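Local coordinates for peptidoglycan glycosyltransferase (Eggerthella lenta, PDB 4MNR), which is a penicillin-binding protein, pairing a domain of the beta-lactamase-like fold with a smaller one related to the dimerisation domain of penicillin-binding protein A, at residues K188-T191 with L192-L196; S313-G316 with P317-T320; G260-F264 with G265-E269; I117-A120 with A121-L125. All coordinates share one frame; numbering follows the deposited sequence. Where two conformers were deposited one is given.

Interaction 1 of 4, residues K188-T191 with L192-L196; sequences KIVT and LATAL
Lys188 through Thr191 each offer a carbonyl to an N-H one helical turn later, in regular i to i+4 bonds such as Leu192 N to Lys188 O at 2.8 Å and Ala193 N to Ile189 O at 3.0 Å. At Val190 O a second donor joins. Besides Thr194 N at 2.9 Å, it accepts from Thr194 OG1 at 2.8 Å, and the two donors reach it from opposite faces of the carbonyl plane, the hydroxyl standing 36° out of it. Thr194 can do this because its OG1 lies beside its own backbone N (chi1 -62°), folded back along the helix; a small beta-branched polar residue thus spends its hydroxyl on the backbone, which suits a buried site. Val190 runs side by side with it, its CG1 4.1 Å from Thr194 OG1. The helix, 188-197, opens with the lysine of a Ser-X-X-Lys sequence, a hallmark of penicillin-binding proteins, and Lys188 NZ bonds Ser240 OG and Asn242 OD1, residues of the companion Ser-X-Asn sequence. Thr191 likewise directs OG1 outward, to Ala298 O. The small Ala193 and Ala195 allow close approach on two flanks: Ala193 CB rests 3.2 Å from Ile189 O while facing helix 368-384, and Ala195 lies against helix 242-263. Leu192 sends its branched end away from the preceding turn, onto Val377.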
loop_
_atom_site.group_PDB
_atom_site.type_symbol
_atom_site.label_atom_id
_atom_site.label_comp_id
_atom_site.label_asym_id
_atom_site.label_seq_id
_atom_site.Cartn_x
_atom_site.Cartn_y
_atom_site.Cartn_z
ATOM N N LYS A 188 3.405 -4.664 12.022
ATOM C CA LYS A 188 4.070 -5.725 12.773
ATOM C C LYS A 188 4.912 -6.620 11.853
ATOM O O LYS A 188 5.843 -7.277 12.313
ATOM C CB LYS A 188 3.059 -6.544 13.590
ATOM C CG LYS A 188 2.455 -5.755 14.744
ATOM C CD LYS A 188 1.344 -6.513 15.450
ATOM C CE LYS A 188 0.720 -5.616 16.543
ATOM N NZ LYS A 188 -0.536 -6.198 17.038
ATOM N N ILE A 189 4.613 -6.623 10.558
ATOM C CA ILE A 189 5.476 -7.335 9.611
ATOM C C ILE A 189 6.905 -6.778 9.708
ATOM O O ILE A 189 7.883 -7.531 9.758
ATOM C CB ILE A 189 4.991 -7.168 8.161
ATOM C CG1 ILE A 189 3.618 -7.820 7.958
ATOM C CG2 ILE A 189 6.019 -7.756 7.197
ATOM C CD1 ILE A 189 3.022 -7.532 6.595
ATOM N N VAL A 190 7.022 -5.451 9.764
ATOM C CA VAL A 190 8.332 -4.795 9.890
ATOM C C VAL A 190 9.007 -5.083 11.232
ATOM O O VAL A 190 10.184 -5.449 11.273
ATOM C CB VAL A 190 8.239 -3.263 9.683
ATOM C CG1 VAL A 190 9.608 -2.598 9.884
ATOM C CG2 VAL A 190 7.712 -2.958 8.295
ATOM N N THR A 191 8.262 -4.924 12.321
ATOM C CA THR A 191 8.788 -5.213 13.649
ATOM C C THR A 191 9.281 -6.652 13.787
ATOM O O THR A 191 10.392 -6.887 14.255
ATOM C CB THR A 191 7.747 -4.905 14.717
ATOM O OG1 THR A 191 7.265 -3.576 14.497
ATOM C CG2 THR A 191 8.366 -4.975 16.117
ATOM N N LEU A 192 8.452 -7.599 13.360
ATOM C CA LEU A 192 8.811 -9.025 13.397
ATOM C C LEU A 192 10.039 -9.318 12.548
ATOM O O LEU A 192 10.977 -9.991 12.988
ATOM C CB LEU A 192 7.639 -9.855 12.887
ATOM C CG LEU A 192 7.901 -11.361 12.835
ATOM C CD1 LEU A 192 8.186 -11.908 14.238
ATOM C CD2 LEU A 192 6.720 -12.069 12.187
ATOM N N ALA A 193 10.036 -8.830 11.311
ATOM C CA ALA A 193 11.171 -9.073 10.424
ATOM C C ALA A 193 12.465 -8.511 11.003
ATOM O O ALA A 193 13.516 -9.122 10.901
ATOM C CB ALA A 193 10.901 -8.483 9.030
ATOM N N THR A 194 12.376 -7.340 11.627
ATOM C CA THR A 194 13.543 -6.721 12.220
ATOM C C THR A 194 14.045 -7.537 13.406
ATOM O O THR A 194 15.247 -7.734 13.571
ATOM C CB THR A 194 13.222 -5.271 12.649
ATOM O OG1 THR A 194 12.865 -4.518 11.478
ATOM C CG2 THR A 194 14.447 -4.635 13.268
ATOM N N ALA A 195 13.112 -8.020 14.226
ATOM C CA ALA A 195 13.480 -8.791 15.410
ATOM C C ALA A 195 14.172 -10.095 15.023
ATOM O O ALA A 195 15.130 -10.506 15.668
ATOM C CB ALA A 195 12.258 -9.069 16.278
ATOM N N LEU A 196 13.689 -10.746 13.968
ATOM C CA LEU A 196 14.317 -11.983 13.524
ATOM C C LEU A 196 15.680 -11.724 12.877
ATOM O O LEU A 196 16.641 -12.454 13.122
ATOM C CB LEU A 196 13.396 -12.738 12.556
ATOM C CG LEU A 196 12.026 -13.144 13.107
ATOM C CD1 LEU A 196 11.254 -13.944 12.058
ATOM C CD2 LEU A 196 12.160 -13.935 14.406
#

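Interaction 2 of 4, residues S313-G316 with P317-T320; sequences SPAG and PQAT
Ala315 O is met by the returning side chain of Gln318, whose CG lies 3.6 Å from it. Gln318 places CG beside its own backbone N (chi1 -57°) and is extended from there on, which carries the chain back alongside the strand-like backbone toward the residue three places earlier. A glutamine suits the place because its long, unbranched and flexible chain can fold back past the bend to Ala315. The bend itself is a cis peptide bond between Gly316 and Pro317. It brings Gly316 CA and Pro317 CA to 2.8 Å of each other, and puts Pro317 CD on the side of the carbonyl oxygen, 2.8 Å from Gly316 O. Proline is the residue that most readily accepts a cis bond, while glycine, lacking CB, removes the bulk that would press on Pro317 CA. The outer atoms of the Pro317 ring pack on Pro183, Phe187 and Phe266, apolar company that suits a buried ring. Beyond the bend, Gln318 and Ala319 form backbone bonds with Leu280 and Tyr181, which tie the extended chain to two other parts of the polypeptide. At the near end, Ser313 OG bonds Asp286 OD2 on helix 284-289. The loop comes after helix 291-298, and Thr320, whose OG1 bonds Glu323 N, is the N-cap of helix 321-332.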
loop_
_atom_site.group_PDB
_atom_site.type_symbol
_atom_site.label_atom_id
_atom_site.label_comp_id
_atom_site.label_asym_id
_atom_site.label_seq_id
_atom_site.Cartn_x
_atom_site.Cartn_y
_atom_site.Cartn_z
ATOM N N SER A 313 11.223 15.421 15.054
ATOM C CA SER A 313 10.923 14.388 14.064
ATOM C C SER A 313 9.419 14.097 13.985
ATOM O O SER A 313 8.672 14.455 14.889
ATOM C CB SER A 313 11.729 13.120 14.382
ATOM O OG SER A 313 11.183 12.414 15.481
ATOM N N PRO A 314 8.961 13.476 12.883
ATOM C CA PRO A 314 7.523 13.215 12.779
ATOM C C PRO A 314 7.087 12.077 13.689
ATOM O O PRO A 314 7.936 11.370 14.229
ATOM C CB PRO A 314 7.350 12.787 11.313
ATOM C CG PRO A 314 8.663 12.233 10.931
ATOM C CD PRO A 314 9.679 13.069 11.660
ATOM N N ALA A 315 5.777 11.939 13.882
ATOM C CA ALA A 315 5.221 10.742 14.490
ATOM C C ALA A 315 5.296 9.625 13.463
ATOM O O ALA A 315 5.303 9.875 12.257
ATOM C CB ALA A 315 3.768 10.982 14.904
ATOM N N GLY A 316 5.341 8.386 13.919
ATOM C CA GLY A 316 5.322 7.296 12.968
ATOM C C GLY A 316 5.106 5.994 13.687
ATOM O O GLY A 316 5.173 5.957 14.914
ATOM N N PRO A 317 4.888 4.919 12.932
ATOM C CA PRO A 317 4.923 4.934 11.461
ATOM C C PRO A 317 3.701 5.559 10.788
ATOM O O PRO A 317 2.575 5.429 11.275
ATOM C CB PRO A 317 4.970 3.452 11.109
ATOM C CG PRO A 317 4.272 2.772 12.272
ATOM C CD PRO A 317 4.685 3.559 13.472
ATOM N N GLN A 318 3.947 6.253 9.681
ATOM C CA GLN A 318 2.874 6.693 8.794
ATOM C C GLN A 318 3.296 6.234 7.414
ATOM O O GLN A 318 4.431 6.468 6.997
ATOM C CB GLN A 318 2.749 8.207 8.786
ATOM C CG GLN A 318 2.520 8.807 10.154
ATOM C CD GLN A 318 2.370 10.308 10.090
ATOM O OE1 GLN A 318 3.147 11.053 10.690
ATOM N NE2 GLN A 318 1.367 10.765 9.358
ATOM N N ALA A 319 2.387 5.597 6.694
ATOM C CA ALA A 319 2.786 4.987 5.440
ATOM C C ALA A 319 1.739 5.201 4.371
ATOM O O ALA A 319 0.548 5.318 4.672
ATOM C CB ALA A 319 3.006 3.493 5.635
ATOM N N THR A 320 2.183 5.194 3.119
ATOM C CA THR A 320 1.226 5.105 2.019
ATOM C C THR A 320 0.794 3.664 1.818
ATOM O O THR A 320 1.455 2.746 2.285
ATOM C CB THR A 320 1.840 5.621 0.714
ATOM O OG1 THR A 320 3.023 4.878 0.405
ATOM C CG2 THR A 320 2.189 7.077 0.840
#

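Interaction 3 of 4, residues G260-F264 with G265-E269; sequences GAESF and GFNKE
Ala261 and Glu262 supply the carbonyls that tie the end of the helix to the residues after it. Among the backbone bonds, Phe266 N reaches back to Ala261 O at 3.2 Å and Gly265 N to Glu262 O at 3.0 Å. Ala261 O also accepts from Phe264 N, which approaches from the other face of its plane. Glycine suits position 265 because the phi there is positive, 114°, an angle at which a side chain would be jammed against the preceding carbonyl.

Two side-chain bonds add to these. Lys268, bent at its second and fourth torsions, curls back so that NZ meets Glu262 O at 3.0 Å, on the face opposite Gly265 N; an ammonium group satisfies a carbonyl at a helix end well. Glu262 stretches out and gives OE2, through its anti lone pair, to Asn267 ND2 at 3.1 Å. The hydrogen bond is almost straight and lies in the amide plane, although carboxylate and amide planes are turned 72° apart. Asn267 OD1 meanwhile bonds Met281 N.

Apolar packing is modest: Ala261 CB lies 4.1 Å from Phe266 CB, and Phe264 leads away, onto helices 188-197 and 321-332. A contact of another kind, polar atom to aromatic edge, is made by Ala261 O beside the Phe266 ring, which also meets Phe187 edge-to-face.

The backbone bonds make a Schellman motif that closes helix 242-263, and it runs through the shared Gly265 into a type II beta turn, Gly265 to Lys268, with asparagine at its third position, where a left-handed conformation is required.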
loop_
_atom_site.group_PDB
_atom_site.type_symbol
_atom_site.label_atom_id
_atom_site.label_comp_id
_atom_site.label_asym_id
_atom_site.label_seq_id
_atom_site.Cartn_x
_atom_site.Cartn_y
_atom_site.Cartn_z
ATOM N N GLY A 260 15.288 -0.716 11.253
ATOM C CA GLY A 260 14.513 -1.755 10.601
ATOM C C GLY A 260 13.449 -1.182 9.683
ATOM O O GLY A 260 13.247 -1.667 8.559
ATOM N N ALA A 261 12.753 -0.153 10.161
ATOM C CA ALA A 261 11.728 0.485 9.354
ATOM C C ALA A 261 12.376 1.140 8.134
ATOM O O ALA A 261 11.827 1.095 7.024
ATOM C CB ALA A 261 10.980 1.524 10.177
ATOM N N GLU A 262 13.535 1.757 8.337
ATOM C CA GLU A 262 14.206 2.421 7.228
ATOM C C GLU A 262 14.642 1.416 6.156
ATOM O O GLU A 262 14.669 1.738 4.961
ATOM C CB GLU A 262 15.353 3.306 7.726
ATOM C CG GLU A 262 14.816 4.575 8.407
ATOM C CD GLU A 262 15.884 5.485 8.971
ATOM O OE1 GLU A 262 17.060 5.062 9.030
ATOM O OE2 GLU A 262 15.531 6.628 9.360
ATOM N N SER A 263 14.965 0.198 6.580
ATOM C CA SER A 263 15.341 -0.853 5.631
ATOM C C SER A 263 14.196 -1.225 4.689
ATOM O O SER A 263 14.433 -1.739 3.592
ATOM C CB SER A 263 15.847 -2.100 6.367
ATOM O OG SER A 263 17.009 -1.812 7.129
ATOM N N PHE A 264 12.960 -0.968 5.120
ATOM C CA PHE A 264 11.779 -1.257 4.319
ATOM C C PHE A 264 11.297 -0.023 3.581
ATOM O O PHE A 264 10.280 -0.070 2.897
ATOM C CB PHE A 264 10.629 -1.760 5.198
ATOM C CG PHE A 264 10.714 -3.218 5.550
ATOM C CD1 PHE A 264 10.011 -4.160 4.806
ATOM C CD2 PHE A 264 11.445 -3.641 6.641
ATOM C CE1 PHE A 264 10.053 -5.501 5.135
ATOM C CE2 PHE A 264 11.497 -4.984 6.980
ATOM C CZ PHE A 264 10.811 -5.920 6.222
ATOM N N GLY A 265 12.002 1.086 3.727
ATOM C CA GLY A 265 11.671 2.248 2.924
ATOM C C GLY A 265 11.135 3.455 3.663
ATOM O O GLY A 265 10.912 4.502 3.052
ATOM N N PHE A 266 10.927 3.335 4.970
ATOM C CA PHE A 266 10.518 4.505 5.738
ATOM C C PHE A 266 11.625 5.565 5.734
ATOM O O PHE A 266 12.817 5.246 5.758
ATOM C CB PHE A 266 10.093 4.101 7.162
ATOM C CG PHE A 266 8.757 3.411 7.212
ATOM C CD1 PHE A 266 8.636 2.083 6.843
ATOM C CD2 PHE A 266 7.616 4.103 7.598
ATOM C CE1 PHE A 266 7.410 1.439 6.865
ATOM C CE2 PHE A 266 6.378 3.472 7.633
ATOM C CZ PHE A 266 6.264 2.137 7.262
ATOM N N ASN A 267 11.215 6.834 5.684
ATOM C CA ASN A 267 12.135 7.976 5.637
ATOM C C ASN A 267 13.011 8.017 4.396
ATOM O O ASN A 267 14.076 8.644 4.407
ATOM C CB ASN A 267 13.007 8.071 6.891
ATOM C CG ASN A 267 12.200 8.331 8.145
ATOM O OD1 ASN A 267 11.109 8.904 8.093
ATOM N ND2 ASN A 267 12.746 7.938 9.282
ATOM N N LYS A 268 12.563 7.350 3.339
ATOM C CA LYS A 268 13.228 7.432 2.039
ATOM C C LYS A 268 12.269 8.040 1.017
ATOM O O LYS A 268 11.090 7.723 0.991
ATOM C CB LYS A 268 13.641 6.043 1.558
ATOM C CG LYS A 268 14.462 5.241 2.547
ATOM C CD LYS A 268 15.868 5.798 2.705
ATOM C CE LYS A 268 16.657 4.978 3.708
ATOM N NZ LYS A 268 16.536 3.522 3.421
ATOM N N GLU A 269 12.782 8.931 0.182
ATOM C CA GLU A 269 11.982 9.427 -0.919
ATOM C C GLU A 269 12.035 8.384 -2.021
ATOM O O GLU A 269 13.099 8.055 -2.536
ATOM C CB GLU A 269 12.475 10.793 -1.397
ATOM C CG GLU A 269 11.908 11.952 -0.577
ATOM C CD GLU A 269 12.673 13.249 -0.771
ATOM O OE1 GLU A 269 13.737 13.414 -0.134
ATOM O OE2 GLU A 269 12.209 14.106 -1.554
#

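Interaction 4 of 4, residues I117-A120 with A121-L125; sequences IQQA and AQDAL
Gln118 and Gln119 both hold CG opposite the backbone N (chi1 179° and -173°) and then kink at the next bond, which bends each amide forward along the helix to the residue four places on. Gln118 NE2 thereby reaches Gln122 OE1 at 2.9 Å. The bond is nearly straight, lying in the plane of the donor amide and on a lone pair of the acceptor, though the two amides themselves are turned 74° against each other. Gln122 comes to meet it extended, its CG 3.3 Å from Gln118 O. Glutamine suits both ends: Gln118 gives through NE2 and accepts through OE1 from Met145 N, while Gln122 OE1 takes two donors, Gln118 NE2 and Ala59 N, so this pair, Gln118 buried and Gln122 partly so, joins the helix to a loop and to strand 142-148.

Next round the helix, Gln119 NE2 gives a bond of 2.8 Å to Asp123 OD1. Here the acceptor lies in the donor's amide plane, but the nitrogen stands above the carboxylate plane. Asp123 is exposed, where a carboxylate costs little to keep, and its short side chain holds OD1 near the backbone, within reach of the longer glutamine.

Beneath these side chains run the backbone bonds, among them Asp123 N to Gln119 O at 2.8 Å and Ala124 N to Ala120 O at 3.0 Å. Ala120 and Ala124, with small methyls, lie against Thr449 and Val446 of helix 438-453, while Leu125 rests on strand 425-431. Such an amphipathic helix, paired with the C-terminal helix on the antiparallel sheet, is characteristic of the beta-lactamase-like fold.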
loop_
_atom_site.group_PDB
_atom_site.type_symbol
_atom_site.label_atom_id
_atom_site.label_comp_id
_atom_site.label_asym_id
_atom_site.label_seq_id
_atom_site.Cartn_x
_atom_site.Cartn_y
_atom_site.Cartn_z
ATOM N N ILE A 117 -7.979 -7.111 -12.709
ATOM C CA ILE A 117 -7.500 -6.968 -11.338
ATOM C C ILE A 117 -7.837 -5.565 -10.836
ATOM O O ILE A 117 -8.258 -5.381 -9.698
ATOM C CB ILE A 117 -5.986 -7.259 -11.235
ATOM C CG1 ILE A 117 -5.701 -8.668 -11.748
ATOM C CG2 ILE A 117 -5.514 -7.155 -9.794
ATOM C CD1 ILE A 117 -4.222 -9.039 -11.742
ATOM N N GLN A 118 -7.680 -4.574 -11.709
ATOM C CA GLN A 118 -8.036 -3.202 -11.360
ATOM C C GLN A 118 -9.519 -3.107 -10.979
ATOM O O GLN A 118 -9.866 -2.494 -9.982
ATOM C CB GLN A 118 -7.736 -2.264 -12.531
ATOM C CG GLN A 118 -8.114 -0.806 -12.258
ATOM C CD GLN A 118 -7.208 -0.132 -11.250
ATOM O OE1 GLN A 118 -6.032 -0.469 -11.135
ATOM N NE2 GLN A 118 -7.753 0.849 -10.533
ATOM N N GLN A 119 -10.383 -3.763 -11.746
ATOM C CA GLN A 119 -11.814 -3.719 -11.458
ATOM C C GLN A 119 -12.107 -4.407 -10.121
ATOM O O GLN A 119 -12.959 -3.946 -9.351
ATOM C CB GLN A 119 -12.636 -4.364 -12.586
ATOM C CG GLN A 119 -14.130 -4.185 -12.409
ATOM C CD GLN A 119 -14.522 -2.728 -12.410
ATOM O OE1 GLN A 119 -14.240 -2.007 -13.369
ATOM N NE2 GLN A 119 -15.163 -2.276 -11.331
ATOM N N ALA A 120 -11.408 -5.509 -9.844
ATOM C CA ALA A 120 -11.619 -6.207 -8.577
ATOM C C ALA A 120 -11.216 -5.320 -7.404
ATOM O O ALA A 120 -11.903 -5.292 -6.382
ATOM C CB ALA A 120 -10.840 -7.527 -8.537
ATOM N N ALA A 121 -10.108 -4.604 -7.558
ATOM C CA ALA A 121 -9.665 -3.686 -6.500
ATOM C C ALA A 121 -10.696 -2.586 -6.266
ATOM O O ALA A 121 -11.004 -2.228 -5.125
ATOM C CB ALA A 121 -8.315 -3.090 -6.858
ATOM N N GLN A 122 -11.250 -2.062 -7.352
ATOM C CA GLN A 122 -12.264 -1.021 -7.237
ATOM C C GLN A 122 -13.563 -1.560 -6.639
ATOM O O GLN A 122 -14.208 -0.885 -5.837
ATOM C CB GLN A 122 -12.512 -0.364 -8.600
ATOM C CG GLN A 122 -11.277 0.327 -9.123
ATOM C CD GLN A 122 -11.496 1.036 -10.454
ATOM O OE1 GLN A 122 -10.534 1.361 -11.153
ATOM N NE2 GLN A 122 -12.754 1.321 -10.786
ATOM N N ASP A 123 -13.933 -2.783 -7.008
ATOM C CA ASP A 123 -15.142 -3.393 -6.461
ATOM C C ASP A 123 -15.025 -3.615 -4.949
ATOM O O ASP A 123 -16.019 -3.507 -4.219
ATOM C CB ASP A 123 -15.453 -4.724 -7.152
ATOM C CG ASP A 123 -15.921 -4.554 -8.595
ATOM O OD1 ASP A 123 -16.282 -3.428 -9.009
ATOM O OD2 ASP A 123 -15.944 -5.569 -9.322
ATOM N N ALA A 124 -13.815 -3.933 -4.494
ATOM C CA ALA A 124 -13.541 -4.153 -3.075
ATOM C C ALA A 124 -13.785 -2.871 -2.291
ATOM O O ALA A 124 -14.257 -2.916 -1.152
ATOM C CB ALA A 124 -12.116 -4.632 -2.872
ATOM N N LEU A 125 -13.503 -1.732 -2.921
ATOM C CA LEU A 125 -13.625 -0.430 -2.268
ATOM C C LEU A 125 -14.963 0.262 -2.511
ATOM O O LEU A 125 -15.198 1.339 -1.970
ATOM C CB LEU A 125 -12.536 0.511 -2.793
ATOM C CG LEU A 125 -11.090 0.057 -2.596
ATOM C CD1 LEU A 125 -10.146 0.987 -3.346
ATOM C CD2 LEU A 125 -10.787 0.035 -1.127
#

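In the fold
Interactions 1, 2 and 3 form one neighbourhood, with interaction 3 in the middle. Its Phe264 packs on Val190 and Ala193 of interaction 1, and its Phe266 ring on Pro317 and Ala319 of interaction 2; interactions 1 and 2 do not touch, their nearest atoms being about 7 Å apart. Interaction 4 lies on the opposite side of the chain's centre, about 28 Å from interaction 3 between centres. Interaction 1 is wholly buried and relies on backbone bonds plus one hydroxyl, whereas the partly exposed interactions 3 and 4 add amide and carboxylate bonds between side chains. Interaction 2, mostly buried but without regular structure, depends on a cis proline.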